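Local coordinates for uncharacterized protein cvnB5 (Streptomyces avermitilis, PDB 3LEQ) that is of unknown function but carries a Roadblock/LC7 domain, a small alpha/beta fold that in relatives commonly serves regulatory protein-protein interactions, at residues Val19-Val31 / Lys34-Ala47. Numbering follows the deposited sequence.
Sequences VDHAVVLSEDGLV and KSTGFLRDDAERLA
The beta hairpin at one border of this chain's Roadblock/LC7 sheet meets the helix that follows it, and His21 on Phe38 is where strand and connecting turn join. The two rings form an offset stack with planes 7° apart, while His21 CB sits over the centre of the phenylalanine, 3.4 Å from the centroid, as a CH-pi contact. A chi1 of -161° sets CG opposite the backbone N and brings the Phe38 ring back against the strand, between His21 on one face and Ala43 CA on the other; Val23 CG1 closes the ring edge, 3.5 Å from CE1. With an alanine here, the His21 ring would probably lose its stacking partner and be freer to turn, and a gap would open beside Val23. Strand 31-34, outermost within the chain, pairs antiparallel with 19-26, Val23 facing Lys34 as a non-hydrogen-bonded pair, and the first turns of the helix, 40-47, cross strand 19-26 at -63° on the face that carries Val23 and Leu25. Just beyond that pair, Ser35 grips Ala22 twice: its N gives a bond of 2.9 Å to Ala22 O, and its OG accepts Ala22 N at 3.1 Å. A water bridges the same OG to His21 ND1, lying in the imidazole plane. Farther along, Leu25 CD2 (3.6 Å) and Val31 CG2 (3.9 Å) both rest on Ala47 CB, and Val23 CG2 meets Leu46 CD2. Helix 4-15 covers the other face of the sheet, where Leu9 touches Ala22.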
ATOM      1  N   VAL A  19       4.597  -6.385  -6.381  1.00 11.38           N
ATOM      2  CA  VAL A  19       3.935  -5.160  -5.916  1.00 11.55           C
ATOM      3  C   VAL A  19       3.885  -4.169  -7.076  1.00 11.51           C
ATOM      4  O   VAL A  19       4.902  -3.874  -7.674  1.00 11.59           O
ATOM      5  CB  VAL A  19       4.670  -4.540  -4.712  1.00 11.22           C
ATOM      6  CG1 VAL A  19       4.076  -3.188  -4.355  1.00 11.59           C
ATOM      7  CG2 VAL A  19       4.608  -5.464  -3.510  1.00 12.78           C
ATOM      8  N   ASP A  20       2.685  -3.705  -7.415  1.00 11.74           N
ATOM      9  CA  ASP A  20       2.501  -2.727  -8.483  1.00 11.68           C
ATOM     10  C   ASP A  20       2.483  -1.249  -7.996  1.00 11.28           C
ATOM     11  O   ASP A  20       3.094  -0.371  -8.627  1.00 11.33           O
ATOM     12  CB  ASP A  20       1.235  -3.053  -9.268  1.00 13.03           C
ATOM     13  CG  ASP A  20       1.411  -4.230 -10.237  1.00 14.58           C
ATOM     14  OD1 ASP A  20       2.560  -4.671 -10.517  1.00 17.58           O
ATOM     15  OD2 ASP A  20       0.376  -4.712 -10.737  1.00 16.96           O
ATOM     16  N   HIS A  21       1.780  -0.976  -6.895  1.00  9.41           N
ATOM     17  CA  HIS A  21       1.676   0.379  -6.346  1.00  9.11           C
ATOM     18  C   HIS A  21       1.582   0.299  -4.837  1.00  8.49           C
ATOM     19  O   HIS A  21       1.173  -0.730  -4.299  1.00  7.98           O
ATOM     20  CB  HIS A  21       0.434   1.133  -6.870  1.00  8.94           C
ATOM     21  CG  HIS A  21       0.265   1.082  -8.357  1.00  9.87           C
ATOM     22  ND1 HIS A  21       1.124   1.722  -9.226  1.00 10.99           N
ATOM     23  CD2 HIS A  21      -0.668   0.477  -9.127  1.00 10.54           C
ATOM     24  CE1 HIS A  21       0.741   1.490 -10.471  1.00 12.00           C
ATOM     25  NE2 HIS A  21      -0.345   0.737 -10.440  1.00 11.05           N
ATOM     26  N   ALA A  22       1.945   1.397  -4.174  1.00  8.36           N
ATOM     27  CA  ALA A  22       1.860   1.521  -2.726  1.00  8.89           C
ATOM     28  C   ALA A  22       1.548   2.948  -2.293  1.00  9.04           C
ATOM     29  O   ALA A  22       2.033   3.913  -2.898  1.00  9.91           O
ATOM     30  CB  ALA A  22       3.172   1.039  -2.077  1.00  8.48           C
ATOM     31  N   VAL A  23       0.735   3.079  -1.252  1.00 10.08           N
ATOM     32  CA  VAL A  23       0.470   4.380  -0.634  1.00 11.06           C
ATOM     33  C   VAL A  23       0.473   4.242   0.875  1.00 10.91           C
ATOM     34  O   VAL A  23       0.271   3.137   1.414  1.00 11.08           O
ATOM     35  CB  VAL A  23      -0.916   4.975  -1.054  1.00 10.31           C
ATOM     36  CG1 VAL A  23      -0.978   5.219  -2.539  1.00 13.46           C
ATOM     37  CG2 VAL A  23      -2.084   4.069  -0.634  1.00 12.11           C
ATOM     38  N   VAL A  24       0.682   5.365   1.551  1.00 10.71           N
ATOM     39  CA  VAL A  24       0.454   5.443   2.990  1.00 10.08           C
ATOM     40  C   VAL A  24      -0.645   6.501   3.234  1.00  9.82           C
ATOM     41  O   VAL A  24      -0.556   7.634   2.745  1.00 10.68           O
ATOM     42  CB  VAL A  24       1.725   5.794   3.760  1.00 10.24           C
ATOM     43  CG1 VAL A  24       1.396   6.052   5.232  1.00  8.97           C
ATOM     44  CG2 VAL A  24       2.768   4.672   3.617  1.00  9.58           C
ATOM     45  N   LEU A  25      -1.693   6.094   3.938  1.00  9.91           N
ATOM     46  CA  LEU A  25      -2.849   6.955   4.187  1.00 10.12           C
ATOM     47  C   LEU A  25      -2.901   7.311   5.666  1.00 10.24           C
ATOM     48  O   LEU A  25      -2.624   6.465   6.510  1.00 10.03           O
ATOM     49  CB  LEU A  25      -4.138   6.226   3.777  1.00 10.25           C
ATOM     50  CG  LEU A  25      -4.145   5.575   2.379  1.00 10.46           C
ATOM     51  CD1 LEU A  25      -5.431   4.771   2.189  1.00 10.25           C
ATOM     52  CD2 LEU A  25      -3.989   6.632   1.249  1.00  9.00           C
ATOM     53  N   SER A  26      -3.291   8.548   5.978  1.00 10.03           N
ATOM     54  CA  SER A  26      -3.470   8.981   7.356  1.00 10.73           C
ATOM     55  C   SER A  26      -4.788   8.414   7.861  1.00 11.10           C
ATOM     56  O   SER A  26      -5.581   7.893   7.076  1.00 11.15           O
ATOM     57  CB  SER A  26      -3.521  10.508   7.425  1.00 10.51           C
ATOM     58  OG  SER A  26      -4.711  10.974   6.798  1.00 11.85           O
ATOM     59  N   GLU A  27      -5.024   8.535   9.165  1.00 11.97           N
ATOM     60  CA  GLU A  27      -6.293   8.145   9.776  1.00 12.49           C
ATOM     61  C   GLU A  27      -7.511   8.759   9.068  1.00 12.57           C
ATOM     62  O   GLU A  27      -8.538   8.099   8.937  1.00 12.86           O
ATOM     63  CB  GLU A  27      -6.306   8.487  11.273  1.00 12.75           C
ATOM     64  N   ASP A  28      -7.391   9.999   8.593  1.00 12.68           N
ATOM     65  CA  ASP A  28      -8.500  10.664   7.889  1.00 12.36           C
ATOM     66  C   ASP A  28      -8.686  10.246   6.418  1.00 12.42           C
ATOM     67  O   ASP A  28      -9.664  10.644   5.789  1.00 12.40           O
ATOM     68  CB  ASP A  28      -8.374  12.189   7.988  1.00 12.80           C
ATOM     69  N   GLY A  29      -7.759   9.460   5.871  1.00 11.74           N
ATOM     70  CA  GLY A  29      -7.856   8.978   4.484  1.00 11.33           C
ATOM     71  C   GLY A  29      -6.977   9.734   3.499  1.00 11.02           C
ATOM     72  O   GLY A  29      -6.896   9.375   2.308  1.00 10.80           O
ATOM     73  N   LEU A  30      -6.291  10.760   4.000  1.00 11.22           N
ATOM     74  CA  LEU A  30      -5.364  11.565   3.199  1.00 11.20           C
ATOM     75  C   LEU A  30      -4.199  10.737   2.698  1.00 11.56           C
ATOM     76  O   LEU A  30      -3.637   9.954   3.443  1.00 10.59           O
ATOM     77  CB  LEU A  30      -4.809  12.715   4.040  1.00 11.61           C
ATOM     78  CG  LEU A  30      -5.428  14.094   3.914  1.00 14.54           C
ATOM     79  CD1 LEU A  30      -5.019  14.959   5.093  1.00 16.19           C
ATOM     80  CD2 LEU A  30      -4.994  14.729   2.603  1.00 16.94           C
ATOM     81  N   VAL A  31      -3.814  10.925   1.444  1.00 11.10           N
ATOM     82  CA  VAL A  31      -2.575  10.293   0.960  1.00 10.97           C
ATOM     83  C   VAL A  31      -1.392  11.060   1.550  1.00 10.67           C
ATOM     84  O   VAL A  31      -1.211  12.242   1.244  1.00 11.23           O
ATOM     85  CB  VAL A  31      -2.502  10.316  -0.587  1.00 11.00           C
ATOM     86  CG1 VAL A  31      -1.229   9.612  -1.070  1.00 11.25           C
ATOM     87  CG2 VAL A  31      -3.733   9.662  -1.171  1.00 11.16           C
ATOM     88  N   LYS A  34       3.116   8.284  -1.572  1.00 10.70           N
ATOM     89  CA  LYS A  34       2.824   7.279  -2.608  1.00 11.40           C
ATOM     90  C   LYS A  34       4.073   6.915  -3.402  1.00 11.03           C
ATOM     91  O   LYS A  34       5.016   7.712  -3.474  1.00 11.65           O
ATOM     92  CB  LYS A  34       1.709   7.761  -3.554  1.00 11.34           C
ATOM     93  CG  LYS A  34       2.101   8.974  -4.393  1.00 12.32           C
ATOM     94  CD  LYS A  34       0.940   9.545  -5.170  1.00 13.00           C
ATOM     95  CE  LYS A  34       1.326  10.882  -5.814  1.00 15.49           C
ATOM     96  NZ  LYS A  34       2.197  10.685  -7.017  1.00 16.25           N
ATOM     97  N   SER A  35       4.092   5.718  -3.992  1.00 11.11           N
ATOM     98  CA  SER A  35       5.155   5.368  -4.940  1.00 11.07           C
ATOM     99  C   SER A  35       5.115   6.329  -6.143  1.00 10.74           C
ATOM    100  O   SER A  35       4.039   6.655  -6.640  1.00 10.74           O
ATOM    101  CB  SER A  35       5.069   3.901  -5.375  1.00 11.10           C
ATOM    102  OG  SER A  35       3.731   3.491  -5.603  1.00 11.40           O
ATOM    103  N   THR A  36       6.286   6.770  -6.599  1.00 10.21           N
ATOM    104  CA  THR A  36       6.380   7.947  -7.486  1.00 10.14           C
ATOM    105  C   THR A  36       5.794   7.791  -8.914  1.00  9.95           C
ATOM    106  O   THR A  36       5.479   8.849  -9.613  1.00 10.85           O
ATOM    107  CB  THR A  36       7.818   8.542  -7.519  1.00  9.99           C
ATOM    108  OG1 THR A  36       8.715   7.656  -8.211  1.00 11.01           O
ATOM    109  CG2 THR A  36       8.330   8.799  -6.111  1.00  9.18           C
ATOM    110  N   GLY A  37       5.649   6.493  -9.346  1.00  9.80           N
ATOM    111  CA  GLY A  37       4.991   6.219 -10.640  1.00  9.36           C
ATOM    112  C   GLY A  37       3.492   5.927 -10.543  1.00  9.28           C
ATOM    113  O   GLY A  37       2.898   5.375 -11.487  1.00  9.63           O
ATOM    114  N   PHE A  38       2.890   6.310  -9.404  1.00  8.60           N
ATOM    115  CA  PHE A  38       1.465   6.102  -9.122  1.00  8.60           C
ATOM    116  C   PHE A  38       0.773   7.466  -9.187  1.00  8.98           C
ATOM    117  O   PHE A  38       0.897   8.263  -8.256  1.00  9.61           O
ATOM    118  CB  PHE A  38       1.336   5.501  -7.713  1.00  7.53           C
ATOM    119  CG  PHE A  38       0.015   4.804  -7.411  1.00  6.87           C
ATOM    120  CD1 PHE A  38      -0.394   4.652  -6.088  1.00  5.00           C
ATOM    121  CD2 PHE A  38      -0.793   4.287  -8.409  1.00  6.31           C
ATOM    122  CE1 PHE A  38      -1.587   3.996  -5.758  1.00  8.28           C
ATOM    123  CE2 PHE A  38      -1.984   3.637  -8.093  1.00  4.89           C
ATOM    124  CZ  PHE A  38      -2.389   3.496  -6.762  1.00  7.42           C
ATOM    125  N   LEU A  39       0.070   7.743 -10.290  1.00  9.55           N
ATOM    126  CA  LEU A  39      -0.602   9.038 -10.496  1.00  9.71           C
ATOM    127  C   LEU A  39      -1.575   9.391  -9.369  1.00 10.35           C
ATOM    128  O   LEU A  39      -2.162   8.509  -8.751  1.00  9.96           O
ATOM    129  CB  LEU A  39      -1.359   9.042 -11.821  1.00  9.56           C
ATOM    130  CG  LEU A  39      -0.554   9.159 -13.116  1.00  9.36           C
ATOM    131  CD1 LEU A  39      -1.456   8.858 -14.301  1.00  9.39           C
ATOM    132  CD2 LEU A  39       0.058  10.544 -13.246  1.00  9.64           C
ATOM    133  N   ARG A  40      -1.766  10.690  -9.139  1.00 11.11           N
ATOM    134  CA  ARG A  40      -2.656  11.184  -8.075  1.00 11.37           C
ATOM    135  C   ARG A  40      -4.109  10.693  -8.194  1.00 11.16           C
ATOM    136  O   ARG A  40      -4.739  10.348  -7.186  1.00 11.92           O
ATOM    137  CB  ARG A  40      -2.603  12.719  -8.005  1.00 11.63           C
ATOM    138  CG  ARG A  40      -2.642  13.236  -6.575  1.00 11.96           C
ATOM    139  CD  ARG A  40      -3.913  13.993  -6.255  1.00 11.33           C
ATOM    140  NE  ARG A  40      -3.634  15.419  -6.182  1.00 10.02           N
ATOM    141  CZ  ARG A  40      -4.383  16.321  -5.550  1.00 11.36           C
ATOM    142  NH1 ARG A  40      -5.478  15.957  -4.901  1.00 12.37           N
ATOM    143  NH2 ARG A  40      -4.024  17.599  -5.564  1.00  8.83           N
ATOM    144  N   ASP A  41      -4.631  10.647  -9.420  1.00 10.83           N
ATOM    145  CA  ASP A  41      -5.974  10.104  -9.652  1.00 10.17           C
ATOM    146  C   ASP A  41      -6.074   8.636  -9.234  1.00  9.71           C
ATOM    147  O   ASP A  41      -7.058   8.238  -8.610  1.00  9.67           O
ATOM    148  CB  ASP A  41      -6.424  10.294 -11.112  1.00 10.16           C
ATOM    149  N   ASP A  42      -5.046   7.845  -9.548  1.00  9.13           N
ATOM    150  CA  ASP A  42      -5.040   6.410  -9.231  1.00  8.23           C
ATOM    151  C   ASP A  42      -4.840   6.151  -7.732  1.00  7.96           C
ATOM    152  O   ASP A  42      -5.486   5.257  -7.151  1.00  7.00           O
ATOM    153  CB  ASP A  42      -3.953   5.680 -10.027  1.00  8.65           C
ATOM    154  CG  ASP A  42      -4.179   5.731 -11.531  1.00  9.07           C
ATOM    155  OD1 ASP A  42      -5.206   5.213 -12.012  1.00 10.03           O
ATOM    156  OD2 ASP A  42      -3.311   6.270 -12.243  1.00 10.82           O
ATOM    157  N   ALA A  43      -3.951   6.937  -7.124  1.00  7.53           N
ATOM    158  CA  ALA A  43      -3.642   6.850  -5.697  1.00  7.98           C
ATOM    159  C   ALA A  43      -4.860   7.197  -4.842  1.00  8.55           C
ATOM    160  O   ALA A  43      -5.177   6.480  -3.905  1.00  8.29           O
ATOM    161  CB  ALA A  43      -2.466   7.759  -5.353  1.00  7.67           C
ATOM    162  N   GLU A  44      -5.530   8.302  -5.177  1.00  9.77           N
ATOM    163  CA  GLU A  44      -6.739   8.719  -4.485  1.00 10.55           C
ATOM    164  C   GLU A  44      -7.902   7.738  -4.723  1.00 10.58           C
ATOM    165  O   GLU A  44      -8.736   7.559  -3.851  1.00 11.23           O
ATOM    166  CB  GLU A  44      -7.114  10.156  -4.865  1.00 11.01           C
ATOM    167  CG  GLU A  44      -6.119  11.215  -4.354  1.00 11.02           C
ATOM    168  CD  GLU A  44      -6.500  12.623  -4.704  1.00 13.74           C
ATOM    169  OE1 GLU A  44      -7.193  12.827  -5.723  1.00 15.74           O
ATOM    170  OE2 GLU A  44      -6.086  13.549  -3.970  1.00 14.63           O
ATOM    171  N   ARG A  45      -7.937   7.086  -5.880  1.00 11.34           N
ATOM    172  CA  ARG A  45      -8.889   5.995  -6.108  1.00 11.65           C
ATOM    173  C   ARG A  45      -8.633   4.810  -5.171  1.00 11.60           C
ATOM    174  O   ARG A  45      -9.584   4.245  -4.602  1.00 10.97           O
ATOM    175  CB  ARG A  45      -8.840   5.528  -7.557  1.00 12.72           C
ATOM    176  CG  ARG A  45     -10.074   4.757  -7.989  1.00 15.87           C
ATOM    177  CD  ARG A  45     -10.081   4.453  -9.493  1.00 19.49           C
ATOM    178  NE  ARG A  45     -11.379   4.712 -10.128  1.00 21.92           N
ATOM    179  CZ  ARG A  45     -12.521   4.083  -9.840  1.00 23.17           C
ATOM    180  NH1 ARG A  45     -12.568   3.142  -8.898  1.00 25.53           N
ATOM    181  NH2 ARG A  45     -13.628   4.416 -10.490  1.00 23.55           N
ATOM    182  N   LEU A  46      -7.356   4.437  -5.006  1.00 10.70           N
ATOM    183  CA  LEU A  46      -6.980   3.425  -4.028  1.00 10.45           C
ATOM    184  C   LEU A  46      -7.319   3.927  -2.629  1.00 10.83           C
ATOM    185  O   LEU A  46      -7.827   3.165  -1.793  1.00 10.63           O
ATOM    186  CB  LEU A  46      -5.488   3.088  -4.117  1.00 10.56           C
ATOM    187  CG  LEU A  46      -4.945   1.992  -3.199  1.00  9.54           C
ATOM    188  CD1 LEU A  46      -5.769   0.709  -3.285  1.00  7.57           C
ATOM    189  CD2 LEU A  46      -3.482   1.736  -3.570  1.00  8.64           C
ATOM    190  N   ALA A  47      -7.090   5.222  -2.392  1.00 10.38           N
ATOM    191  CA  ALA A  47      -7.370   5.789  -1.080  1.00 11.10           C
ATOM    192  C   ALA A  47      -8.858   5.737  -0.763  1.00 10.60           C
ATOM    193  O   ALA A  47      -9.230   5.460   0.380  1.00 11.66           O
ATOM    194  CB  ALA A  47      -6.815   7.212  -0.961  1.00 10.88           C
TER
HETATM  195  O   HOH W   1       3.676   3.017  -8.460  1.00 13.53           O